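Local coordinates for protein cDNA FLJ56608, highly similar to Homo sapiens chloride channel, calcium activated, family member 1 (CLCA1), mRNA (Homo sapiens, PDB 6PYO) that may mediate calcium-activated chloride conductance and regulate mucus secretion as a secreted metalloprotease, of which this chain is the calcium-binding von Willebrand factor type A domain, at residues Ser93-Ile98 with Lys128-Ile133; Gly122-Val127 with Ala144-Glu149; Leu150-Met153 with Leu157-Tyr160. All blocks are in the same frame, centred on the assembly; numbering follows the deposited sequence.

Contact 1: residues Ser93-Ile98 with Lys128-Ile133; sequences SAFTVI and KQSGAI
In this von Willebrand factor type A domain, where helices pack against a central beta-sheet, Phe-95 of helix 87-99 reaches across to Ser-130, the last residue of helix 124-130, and to Ala-132 just beyond it. CG of Phe-95 stands anti to the carbonyl carbon (chi1 -64°), which sends the ring toward Ser-130. One face lies under the serine methylene: Ser-130 CB sits 3.9 Å from the centroid of the Phe-95 ring, 18° off its normal, a CH-pi contact shifted toward the rim. The closest approach is at the far end of the ring, Phe-95 CZ to Ser-130 OG at 3.3 Å. Ala-132 CB comes in obliquely, 3.8 Å from Phe-95 CE1. Across the contact, helix 124-130 ends as Gly-131 takes a positive phi, and the chain folds back so that Ala-132 N donates to Ser-130 OG (3.0 Å, 159°), an ST turn. A leucine here has no flat face for the Ser-130 methylene, and would probably leave a gap between helix 87-99 and this turn. Ser-130 OG also bonds to Val-127 O, so backbone groups satisfy the buried hydroxyl beside an apolar ring.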
ATOM      1  N   SER A  93       2.997   2.234  -9.309  1.00 39.07           N
ATOM      2  CA  SER A  93       2.414   0.954  -9.703  1.00 44.02           C
ATOM      3  C   SER A  93       0.990   0.785  -9.164  1.00 38.45           C
ATOM      4  O   SER A  93       0.108   0.272  -9.859  1.00 37.63           O
ATOM      5  CB  SER A  93       3.316  -0.171  -9.220  1.00 41.38           C
ATOM      6  OG  SER A  93       2.735  -1.417  -9.474  1.00 44.52           O
ATOM      7  N   ALA A  94       0.740   1.212  -7.925  1.00 40.34           N
ATOM      8  CA  ALA A  94      -0.622   1.162  -7.395  1.00 36.81           C
ATOM      9  C   ALA A  94      -1.583   1.964  -8.270  1.00 35.49           C
ATOM     10  O   ALA A  94      -2.695   1.509  -8.594  1.00 33.36           O
ATOM     11  CB  ALA A  94      -0.617   1.659  -5.955  1.00 34.35           C
ATOM     12  N   PHE A  95      -1.168   3.168  -8.663  1.00 37.86           N
ATOM     13  CA  PHE A  95      -2.018   4.005  -9.508  1.00 42.66           C
ATOM     14  C   PHE A  95      -2.312   3.322 -10.833  1.00 40.18           C
ATOM     15  O   PHE A  95      -3.450   3.359 -11.323  1.00 38.34           O
ATOM     16  CB  PHE A  95      -1.374   5.380  -9.753  1.00 43.77           C
ATOM     17  CG  PHE A  95      -1.214   6.213  -8.507  1.00 45.97           C
ATOM     18  CD1 PHE A  95      -1.925   5.918  -7.367  1.00 44.75           C
ATOM     19  CD2 PHE A  95      -0.333   7.292  -8.480  1.00 52.19           C
ATOM     20  CE1 PHE A  95      -1.770   6.685  -6.197  1.00 47.38           C
ATOM     21  CE2 PHE A  95      -0.171   8.043  -7.336  1.00 47.55           C
ATOM     22  CZ  PHE A  95      -0.901   7.740  -6.188  1.00 47.96           C
ATOM     23  N   THR A  96      -1.302   2.694 -11.434  1.00 40.95           N
ATOM     24  CA  THR A  96      -1.541   1.920 -12.654  1.00 39.06           C
ATOM     25  C   THR A  96      -2.505   0.766 -12.402  1.00 37.47           C
ATOM     26  O   THR A  96      -3.366   0.460 -13.243  1.00 36.59           O
ATOM     27  CB  THR A  96      -0.207   1.378 -13.185  1.00 41.69           C
ATOM     28  OG1 THR A  96       0.735   2.448 -13.239  1.00 45.30           O
ATOM     29  CG2 THR A  96      -0.370   0.786 -14.570  1.00 51.59           C
ATOM     30  N   VAL A  97      -2.371   0.103 -11.245  1.00 33.01           N
ATOM     31  CA  VAL A  97      -3.241  -1.028 -10.962  1.00 30.33           C
ATOM     32  C   VAL A  97      -4.678  -0.539 -10.882  1.00 36.04           C
ATOM     33  O   VAL A  97      -5.592  -1.141 -11.455  1.00 37.29           O
ATOM     34  CB  VAL A  97      -2.792  -1.740  -9.669  1.00 40.08           C
ATOM     35  CG1 VAL A  97      -3.938  -2.592  -9.094  1.00 40.71           C
ATOM     36  CG2 VAL A  97      -1.505  -2.568  -9.927  1.00 39.47           C
ATOM     37  N   ILE A  98      -4.881   0.606 -10.221  1.00 35.02           N
ATOM     38  CA  ILE A  98      -6.232   1.105 -10.029  1.00 36.34           C
ATOM     39  C   ILE A  98      -6.806   1.549 -11.349  1.00 35.30           C
ATOM     40  O   ILE A  98      -7.934   1.185 -11.713  1.00 40.73           O
ATOM     41  CB  ILE A  98      -6.246   2.242  -9.002  1.00 30.89           C
ATOM     42  CG1 ILE A  98      -5.911   1.675  -7.615  1.00 35.51           C
ATOM     43  CG2 ILE A  98      -7.638   2.857  -8.983  1.00 40.46           C
ATOM     44  CD1 ILE A  98      -5.445   2.731  -6.641  1.00 33.74           C
ATOM     45  N   LYS A 128      -0.496  14.119  -5.540  1.00 47.64           N
ATOM     46  CA  LYS A 128      -1.507  15.159  -5.452  1.00 51.61           C
ATOM     47  C   LYS A 128      -2.448  15.040  -6.631  1.00 50.28           C
ATOM     48  O   LYS A 128      -3.671  15.106  -6.465  1.00 48.89           O
ATOM     49  CB  LYS A 128      -0.858  16.557  -5.382  1.00 53.00           C
ATOM     50  CG  LYS A 128      -0.323  16.959  -3.991  1.00 60.40           C
ATOM     51  CD  LYS A 128       0.524  18.268  -4.008  1.00 86.89           C
ATOM     52  CE  LYS A 128       1.917  18.088  -4.671  1.00 72.44           C
ATOM     53  NZ  LYS A 128       2.955  19.145  -4.352  1.00 85.24           N
ATOM     54  N   GLN A 129      -1.900  14.755  -7.823  1.00 47.20           N
ATOM     55  CA  GLN A 129      -2.761  14.720  -8.998  1.00 46.45           C
ATOM     56  C   GLN A 129      -3.712  13.541  -8.935  1.00 50.46           C
ATOM     57  O   GLN A 129      -4.803  13.580  -9.527  1.00 47.07           O
ATOM     58  CB  GLN A 129      -1.937  14.626 -10.280  1.00 57.37           C
ATOM     59  CG  GLN A 129      -2.223  15.721 -11.278  1.00 72.87           C
ATOM     60  CD  GLN A 129      -1.562  17.027 -10.907  1.00 76.58           C
ATOM     61  OE1 GLN A 129      -2.221  17.974 -10.474  1.00101.10           O
ATOM     62  NE2 GLN A 129      -0.245  17.088 -11.081  1.00 82.23           N
ATOM     63  N   SER A 130      -3.316  12.482  -8.226  1.00 47.16           N
ATOM     64  CA  SER A 130      -4.095  11.251  -8.301  1.00 43.48           C
ATOM     65  C   SER A 130      -5.435  11.398  -7.597  1.00 40.39           C
ATOM     66  O   SER A 130      -6.416  10.788  -8.029  1.00 40.29           O
ATOM     67  CB  SER A 130      -3.311  10.081  -7.713  1.00 40.54           C
ATOM     68  OG  SER A 130      -3.275  10.098  -6.295  1.00 39.85           O
ATOM     69  N   GLY A 131      -5.493  12.206  -6.532  1.00 41.81           N
ATOM     70  CA  GLY A 131      -6.658  12.282  -5.680  1.00 45.29           C
ATOM     71  C   GLY A 131      -6.820  11.090  -4.769  1.00 43.84           C
ATOM     72  O   GLY A 131      -7.823  11.018  -4.050  1.00 40.30           O
ATOM     73  N   ALA A 132      -5.881  10.140  -4.813  1.00 38.60           N
ATOM     74  CA  ALA A 132      -5.887   8.999  -3.920  1.00 35.46           C
ATOM     75  C   ALA A 132      -5.674   9.460  -2.484  1.00 36.65           C
ATOM     76  O   ALA A 132      -5.160  10.544  -2.216  1.00 40.31           O
ATOM     77  CB  ALA A 132      -4.808   7.983  -4.317  1.00 38.79           C
ATOM     78  N   ILE A 133      -6.114   8.616  -1.565  1.00 38.10           N
ATOM     79  CA  ILE A 133      -5.961   8.787  -0.123  1.00 37.45           C
ATOM     80  C   ILE A 133      -4.870   7.827   0.290  1.00 42.73           C
ATOM     81  O   ILE A 133      -5.037   6.616   0.125  1.00 38.58           O
ATOM     82  CB  ILE A 133      -7.268   8.434   0.606  1.00 36.65           C
ATOM     83  CG1 ILE A 133      -8.421   9.335   0.163  1.00 36.06           C
ATOM     84  CG2 ILE A 133      -7.160   8.486   2.117  1.00 31.65           C
ATOM     85  CD1 ILE A 133      -9.808   8.576   0.174  1.00 32.65           C
TER

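Contact 2: residues Gly122-Val127 with Ala144-Glu149; sequences GCFNEV and AQELEE
Phe-124 and Glu-146 bring together two helices of the von Willebrand factor A fold, 124-130 and 145-152, which lie side by side on the same layer over the sheet. Their backbones stay well apart, the nearest CA atoms (Phe-124 and Glu-146) being 9.1 Å from each other, and the aromatic ring bridges the gap. With CG set anti to its own carbonyl carbon (chi1 -84°), the ring stretches across and touches with its far end. The tight part of the contact is here: Phe-124 CZ lies 3.7 Å from Glu-146 CG and 4.0 Å from Glu-146 CB, the two side chains crossing at about a right angle. One turn further along the second helix, Glu-149 CB comes within 4.2 Å of the same CZ of Phe-124. Both glutamates thus offer the ring their aliphatic parts, obliquely. Met-153 and Leu-150 are neighbours that also touch Phe-124, and Leu-147, on the far side of its helix, packs on the sheet. Cys-123, next to the phenylalanine, is tied by a disulfide to Cys-88 of helix 87-99.

The outer side is looser and polar. Glu-146 bends at chi2 (90°), which turns its carboxylate away from the ring and leaves CG as the atom that touches. Glu-149 likewise leads away beyond CB, with both carboxylates turned off the ring. Exposed Gln-145 spans one turn of its helix: Gln-145 NE2 gives a weak bond to Glu-149 OE2 and a short one to Glu-148 OE2 (2.6 Å), where the amide nitrogen sits above the Glu-148 carboxylate, 38° out of its plane.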
ATOM      1  N   GLY A 122       9.739  12.895  -4.827  1.00 50.33           N
ATOM      2  CA  GLY A 122       9.718  12.745  -6.264  1.00 49.50           C
ATOM      3  C   GLY A 122       8.383  12.338  -6.842  1.00 59.96           C
ATOM      4  O   GLY A 122       8.205  12.436  -8.063  1.00 57.80           O
ATOM      5  N   CYS A 123       7.439  11.859  -6.023  1.00 51.27           N
ATOM      6  CA  CYS A 123       6.114  11.557  -6.562  1.00 60.01           C
ATOM      7  C   CYS A 123       5.021  12.466  -6.008  1.00 55.25           C
ATOM      8  O   CYS A 123       3.852  12.301  -6.382  1.00 50.49           O
ATOM      9  CB  CYS A 123       5.745  10.078  -6.330  1.00 57.31           C
ATOM     10  SG  CYS A 123       6.054   9.367  -4.671  1.00 52.64           S
ATOM     11  N   PHE A 124       5.372  13.429  -5.151  1.00 51.18           N
ATOM     12  CA  PHE A 124       4.386  14.348  -4.587  1.00 54.50           C
ATOM     13  C   PHE A 124       3.375  14.841  -5.625  1.00 53.77           C
ATOM     14  O   PHE A 124       2.156  14.663  -5.475  1.00 50.59           O
ATOM     15  CB  PHE A 124       5.137  15.513  -3.942  1.00 56.08           C
ATOM     16  CG  PHE A 124       5.595  15.246  -2.538  1.00 52.48           C
ATOM     17  CD1 PHE A 124       5.281  14.061  -1.897  1.00 50.95           C
ATOM     18  CD2 PHE A 124       6.325  16.195  -1.847  1.00 55.72           C
ATOM     19  CE1 PHE A 124       5.687  13.826  -0.590  1.00 52.18           C
ATOM     20  CE2 PHE A 124       6.733  15.966  -0.552  1.00 49.94           C
ATOM     21  CZ  PHE A 124       6.413  14.783   0.081  1.00 56.60           C
ATOM     22  N   ASN A 125       3.872  15.442  -6.700  1.00 53.63           N
ATOM     23  CA  ASN A 125       2.997  15.912  -7.768  1.00 62.75           C
ATOM     24  C   ASN A 125       2.020  14.822  -8.207  1.00 56.39           C
ATOM     25  O   ASN A 125       0.799  15.003  -8.155  1.00 51.84           O
ATOM     26  CB  ASN A 125       3.842  16.402  -8.955  1.00 64.44           C
ATOM     27  CG  ASN A 125       2.993  16.945 -10.095  1.00 74.14           C
ATOM     28  OD1 ASN A 125       2.304  17.961  -9.940  1.00 79.05           O
ATOM     29  ND2 ASN A 125       3.040  16.273 -11.250  1.00 89.02           N
ATOM     30  N   GLU A 126       2.547  13.677  -8.644  1.00 53.07           N
ATOM     31  CA  GLU A 126       1.686  12.604  -9.132  1.00 56.01           C
ATOM     32  C   GLU A 126       0.664  12.215  -8.077  1.00 46.48           C
ATOM     33  O   GLU A 126      -0.518  11.985  -8.386  1.00 42.45           O
ATOM     34  CB  GLU A 126       2.531  11.384  -9.521  1.00 53.56           C
ATOM     35  CG  GLU A 126       3.462  11.575 -10.679  1.00 71.13           C
ATOM     36  CD  GLU A 126       4.609  10.571 -10.663  1.00 67.29           C
ATOM     37  OE1 GLU A 126       5.623  10.825  -9.980  1.00 62.57           O
ATOM     38  OE2 GLU A 126       4.488   9.520 -11.321  1.00 63.72           O
ATOM     39  N   VAL A 127       1.109  12.167  -6.821  1.00 39.85           N
ATOM     40  CA  VAL A 127       0.229  11.797  -5.724  1.00 50.19           C
ATOM     41  C   VAL A 127      -0.876  12.834  -5.570  1.00 52.25           C
ATOM     42  O   VAL A 127      -2.073  12.490  -5.519  1.00 46.49           O
ATOM     43  CB  VAL A 127       1.041  11.629  -4.431  1.00 46.68           C
ATOM     44  CG1 VAL A 127       0.162  11.802  -3.235  1.00 47.85           C
ATOM     45  CG2 VAL A 127       1.723  10.256  -4.445  1.00 50.58           C
ATOM     46  N   ALA A 144      11.312   8.524   7.207  1.00 45.33           N
ATOM     47  CA  ALA A 144      11.451   9.882   6.695  1.00 51.88           C
ATOM     48  C   ALA A 144      10.230  10.725   7.112  1.00 59.71           C
ATOM     49  O   ALA A 144       9.155  10.162   7.355  1.00 57.61           O
ATOM     50  CB  ALA A 144      11.599   9.834   5.156  1.00 45.79           C
ATOM     51  N   GLN A 145      10.326  12.064   6.983  1.00 59.66           N
ATOM     52  CA  GLN A 145       9.177  12.965   7.207  1.00 62.79           C
ATOM     53  C   GLN A 145       8.197  12.988   6.025  1.00 51.67           C
ATOM     54  O   GLN A 145       6.979  13.163   6.219  1.00 55.67           O
ATOM     55  CB  GLN A 145       9.688  14.386   7.494  1.00 65.01           C
ATOM     56  CG  GLN A 145       8.618  15.490   7.507  1.00 75.46           C
ATOM     57  CD  GLN A 145       7.659  15.415   8.695  1.00 85.53           C
ATOM     58  OE1 GLN A 145       7.915  14.730   9.684  1.00 95.62           O
ATOM     59  NE2 GLN A 145       6.541  16.131   8.593  1.00 92.08           N
ATOM     60  N   GLU A 146       8.688  12.733   4.816  1.00 52.81           N
ATOM     61  CA  GLU A 146       7.827  12.659   3.640  1.00 56.25           C
ATOM     62  C   GLU A 146       6.753  11.557   3.712  1.00 51.77           C
ATOM     63  O   GLU A 146       5.735  11.682   3.031  1.00 50.04           O
ATOM     64  CB  GLU A 146       8.703  12.475   2.394  1.00 51.37           C
ATOM     65  CG  GLU A 146       9.457  13.728   1.959  1.00 60.63           C
ATOM     66  CD  GLU A 146      10.832  13.862   2.604  1.00 62.72           C
ATOM     67  OE1 GLU A 146      11.100  13.184   3.621  1.00 56.01           O
ATOM     68  OE2 GLU A 146      11.651  14.645   2.082  1.00 80.79           O
ATOM     69  N   LEU A 147       6.931  10.517   4.538  1.00 53.16           N
ATOM     70  CA  LEU A 147       5.908   9.482   4.721  1.00 48.04           C
ATOM     71  C   LEU A 147       4.646  10.077   5.342  1.00 47.47           C
ATOM     72  O   LEU A 147       3.541  10.018   4.761  1.00 43.36           O
ATOM     73  CB  LEU A 147       6.489   8.368   5.605  1.00 43.07           C
ATOM     74  CG  LEU A 147       5.623   7.128   5.815  1.00 44.10           C
ATOM     75  CD1 LEU A 147       5.449   6.504   4.443  1.00 33.63           C
ATOM     76  CD2 LEU A 147       6.101   6.132   6.821  1.00 40.57           C
ATOM     77  N   GLU A 148       4.811  10.679   6.532  1.00 53.18           N
ATOM     78  CA  GLU A 148       3.746  11.480   7.129  1.00 48.94           C
ATOM     79  C   GLU A 148       3.169  12.441   6.105  1.00 50.19           C
ATOM     80  O   GLU A 148       1.951  12.542   5.953  1.00 47.44           O
ATOM     81  CB  GLU A 148       4.261  12.252   8.352  1.00 63.06           C
ATOM     82  CG  GLU A 148       3.289  13.349   8.859  1.00 91.17           C
ATOM     83  CD  GLU A 148       3.830  14.174  10.046  1.00 83.00           C
ATOM     84  OE1 GLU A 148       3.693  13.722  11.213  1.00 84.23           O
ATOM     85  OE2 GLU A 148       4.384  15.279   9.812  1.00 84.69           O
ATOM     86  N   GLU A 149       4.027  13.166   5.391  1.00 46.35           N
ATOM     87  CA  GLU A 149       3.473  14.151   4.466  1.00 50.74           C
ATOM     88  C   GLU A 149       2.640  13.504   3.366  1.00 51.95           C
ATOM     89  O   GLU A 149       1.691  14.120   2.868  1.00 49.26           O
ATOM     90  CB  GLU A 149       4.579  15.019   3.864  1.00 53.01           C
ATOM     91  CG  GLU A 149       5.223  15.997   4.890  1.00 67.66           C
ATOM     92  CD  GLU A 149       4.223  16.925   5.585  1.00 93.64           C
ATOM     93  OE1 GLU A 149       3.431  17.591   4.880  1.00 85.58           O
ATOM     94  OE2 GLU A 149       4.228  16.985   6.839  1.00 93.87           O
TER

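Contact 3: residues Leu150-Met153 with Leu157-Tyr160; sequences LSKM and LQTY
Ser-151 and Leu-157 bring their CA atoms to 6.1 Å near the C-terminal part of helix 145-152, just before the chain turns into edge strand 158-159, completing the beta-alpha-beta unit that began with strand 133-138. Gln-158 leaves the strand toward the helix, and Gln-158 CG lies 3.3 Å from Ser-151 CB, a tight carbon-carbon approach. Ser-151 OG, anti to its carbonyl carbon (chi1 -70°), is turned to the neighbouring strand, where it bonds to Thr-136 OG1 and Ile-134 O; the carbonyl of Leu-157 is merely a neighbour at 3.5 Å from that OG. The buried hydroxyl thus ties the helix to the parallel strand that also pairs with 158-159.

Farther out, the Gln-158 side chain runs on extended beyond CG, carrying its amide to Lys-152. The lysine chain bends at chi3 and chi4, bringing NZ back to the amide oxygen; Lys-152 CG lies 3.5 Å from Gln-158 OE1 too. Lys-152 NZ also has a long, weak ion pair with Glu-148 OE1. The one hydrogen bond across the contact runs from Lys-152 NZ to Gln-158 OE1, 3.2 Å long, in the carbonyl plane and on a lone pair, with a C=O...N angle of 127°.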
ATOM      1  N   LEU A 150       2.974  12.276   2.956  1.00 45.88           N
ATOM      2  CA  LEU A 150       2.104  11.564   2.028  1.00 46.46           C
ATOM      3  C   LEU A 150       0.689  11.476   2.581  1.00 44.41           C
ATOM      4  O   LEU A 150      -0.288  11.730   1.869  1.00 37.00           O
ATOM      5  CB  LEU A 150       2.630  10.152   1.758  1.00 45.44           C
ATOM      6  CG  LEU A 150       3.801  10.008   0.804  1.00 45.61           C
ATOM      7  CD1 LEU A 150       4.245   8.539   0.743  1.00 45.90           C
ATOM      8  CD2 LEU A 150       3.457  10.504  -0.586  1.00 47.55           C
ATOM      9  N   SER A 151       0.569  11.071   3.853  1.00 34.23           N
ATOM     10  CA  SER A 151      -0.753  11.026   4.469  1.00 44.07           C
ATOM     11  C   SER A 151      -1.391  12.421   4.584  1.00 49.18           C
ATOM     12  O   SER A 151      -2.551  12.636   4.187  1.00 41.81           O
ATOM     13  CB  SER A 151      -0.667  10.390   5.856  1.00 52.97           C
ATOM     14  OG  SER A 151      -0.401   9.012   5.757  1.00 50.42           O
ATOM     15  N   LYS A 152      -0.664  13.374   5.161  1.00 45.13           N
ATOM     16  CA  LYS A 152      -1.247  14.685   5.426  1.00 49.13           C
ATOM     17  C   LYS A 152      -1.791  15.331   4.160  1.00 43.13           C
ATOM     18  O   LYS A 152      -2.859  15.954   4.186  1.00 52.10           O
ATOM     19  CB  LYS A 152      -0.214  15.594   6.088  1.00 53.79           C
ATOM     20  CG  LYS A 152      -0.033  15.288   7.556  1.00 58.46           C
ATOM     21  CD  LYS A 152       0.806  16.339   8.267  1.00 74.79           C
ATOM     22  CE  LYS A 152       0.324  16.518   9.714  1.00 90.20           C
ATOM     23  NZ  LYS A 152       0.113  15.211  10.412  1.00 96.22           N
ATOM     24  N   MET A 153      -1.104  15.177   3.042  1.00 43.78           N
ATOM     25  CA  MET A 153      -1.524  15.895   1.843  1.00 44.90           C
ATOM     26  C   MET A 153      -2.627  15.189   1.068  1.00 45.39           C
ATOM     27  O   MET A 153      -3.075  15.712   0.035  1.00 44.61           O
ATOM     28  CB  MET A 153      -0.345  16.097   0.911  1.00 43.36           C
ATOM     29  CG  MET A 153       0.149  14.781   0.300  1.00 56.97           C
ATOM     30  SD  MET A 153       1.858  14.796  -0.284  1.00 60.94           S
ATOM     31  CE  MET A 153       1.648  15.450  -1.911  1.00 50.13           C
ATOM     32  N   LEU A 157      -4.898   8.296   6.817  1.00 34.84           N
ATOM     33  CA  LEU A 157      -4.549   8.066   8.213  1.00 36.62           C
ATOM     34  C   LEU A 157      -3.103   7.585   8.365  1.00 48.41           C
ATOM     35  O   LEU A 157      -2.566   6.866   7.512  1.00 42.38           O
ATOM     36  CB  LEU A 157      -5.478   7.037   8.847  1.00 36.24           C
ATOM     37  CG  LEU A 157      -6.986   7.348   8.718  1.00 46.48           C
ATOM     38  CD1 LEU A 157      -7.803   6.308   9.500  1.00 48.84           C
ATOM     39  CD2 LEU A 157      -7.312   8.736   9.212  1.00 41.25           C
ATOM     40  N   GLN A 158      -2.486   7.993   9.473  1.00 46.03           N
ATOM     41  CA  GLN A 158      -1.138   7.594   9.858  1.00 53.30           C
ATOM     42  C   GLN A 158      -1.206   6.757  11.125  1.00 60.04           C
ATOM     43  O   GLN A 158      -1.965   7.079  12.042  1.00 54.68           O
ATOM     44  CB  GLN A 158      -0.257   8.805  10.124  1.00 52.76           C
ATOM     45  CG  GLN A 158      -0.367   9.916   9.126  1.00 56.67           C
ATOM     46  CD  GLN A 158       0.042  11.251   9.734  1.00 70.01           C
ATOM     47  OE1 GLN A 158      -0.509  12.296   9.388  1.00 66.88           O
ATOM     48  NE2 GLN A 158       1.021  11.223  10.642  1.00 67.97           N
ATOM     49  N   THR A 159      -0.391   5.706  11.194  1.00 56.54           N
ATOM     50  CA  THR A 159      -0.381   4.820  12.354  1.00 73.53           C
ATOM     51  C   THR A 159       1.025   4.252  12.542  1.00 74.82           C
ATOM     52  O   THR A 159       1.892   4.378  11.668  1.00 61.36           O
ATOM     53  CB  THR A 159      -1.450   3.718  12.227  1.00 61.99           C
ATOM     54  OG1 THR A 159      -1.133   2.633  13.102  1.00 72.39           O
ATOM     55  CG2 THR A 159      -1.585   3.207  10.803  1.00 62.83           C
ATOM     56  N   TYR A 160       1.238   3.646  13.724  1.00 79.27           N
ATOM     57  CA  TYR A 160       2.556   3.294  14.267  1.00 76.15           C
ATOM     58  C   TYR A 160       3.429   4.537  14.460  1.00 91.30           C
ATOM     59  O   TYR A 160       4.654   4.429  14.564  1.00 86.98           O
ATOM     60  CB  TYR A 160       3.273   2.264  13.383  1.00 83.35           C
ATOM     61  CG  TYR A 160       3.769   0.989  14.071  1.00 87.61           C
ATOM     62  CD1 TYR A 160       2.993  -0.169  14.063  1.00 88.86           C
ATOM     63  CD2 TYR A 160       5.027   0.934  14.687  1.00 85.30           C
ATOM     64  CE1 TYR A 160       3.429  -1.331  14.667  1.00 83.21           C
ATOM     65  CE2 TYR A 160       5.472  -0.232  15.301  1.00 81.49           C
ATOM     66  CZ  TYR A 160       4.663  -1.357  15.286  1.00 87.60           C
ATOM     67  OH  TYR A 160       5.078  -2.511  15.891  1.00 89.44           O
TER

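The three contacts follow from helix to helix and end at the edge strand. Contact 1 joins helix 87-99 to helix 124-130, contact 2 joins 124-130 to 145-152, and contact 3 passes from 145-152 to the edge strand. Centres lie 13 Å apart for contacts 1 and 2, and 10 Å for 2 and 3. At the first junction Phe-95 CZ packs on Val-127 CG2 at 4.0 Å; at the second, Phe-124 CE1 meets Leu-150 CD2, also at 4.0 Å. Met-153 reaches Lys-128, linking contacts 1 and 3. The Glu-146 side chain is about 14 Å from a bound calcium ion; the calcium site of Ser-16, Ser-18 and Thr-85 shares no residue with these contacts.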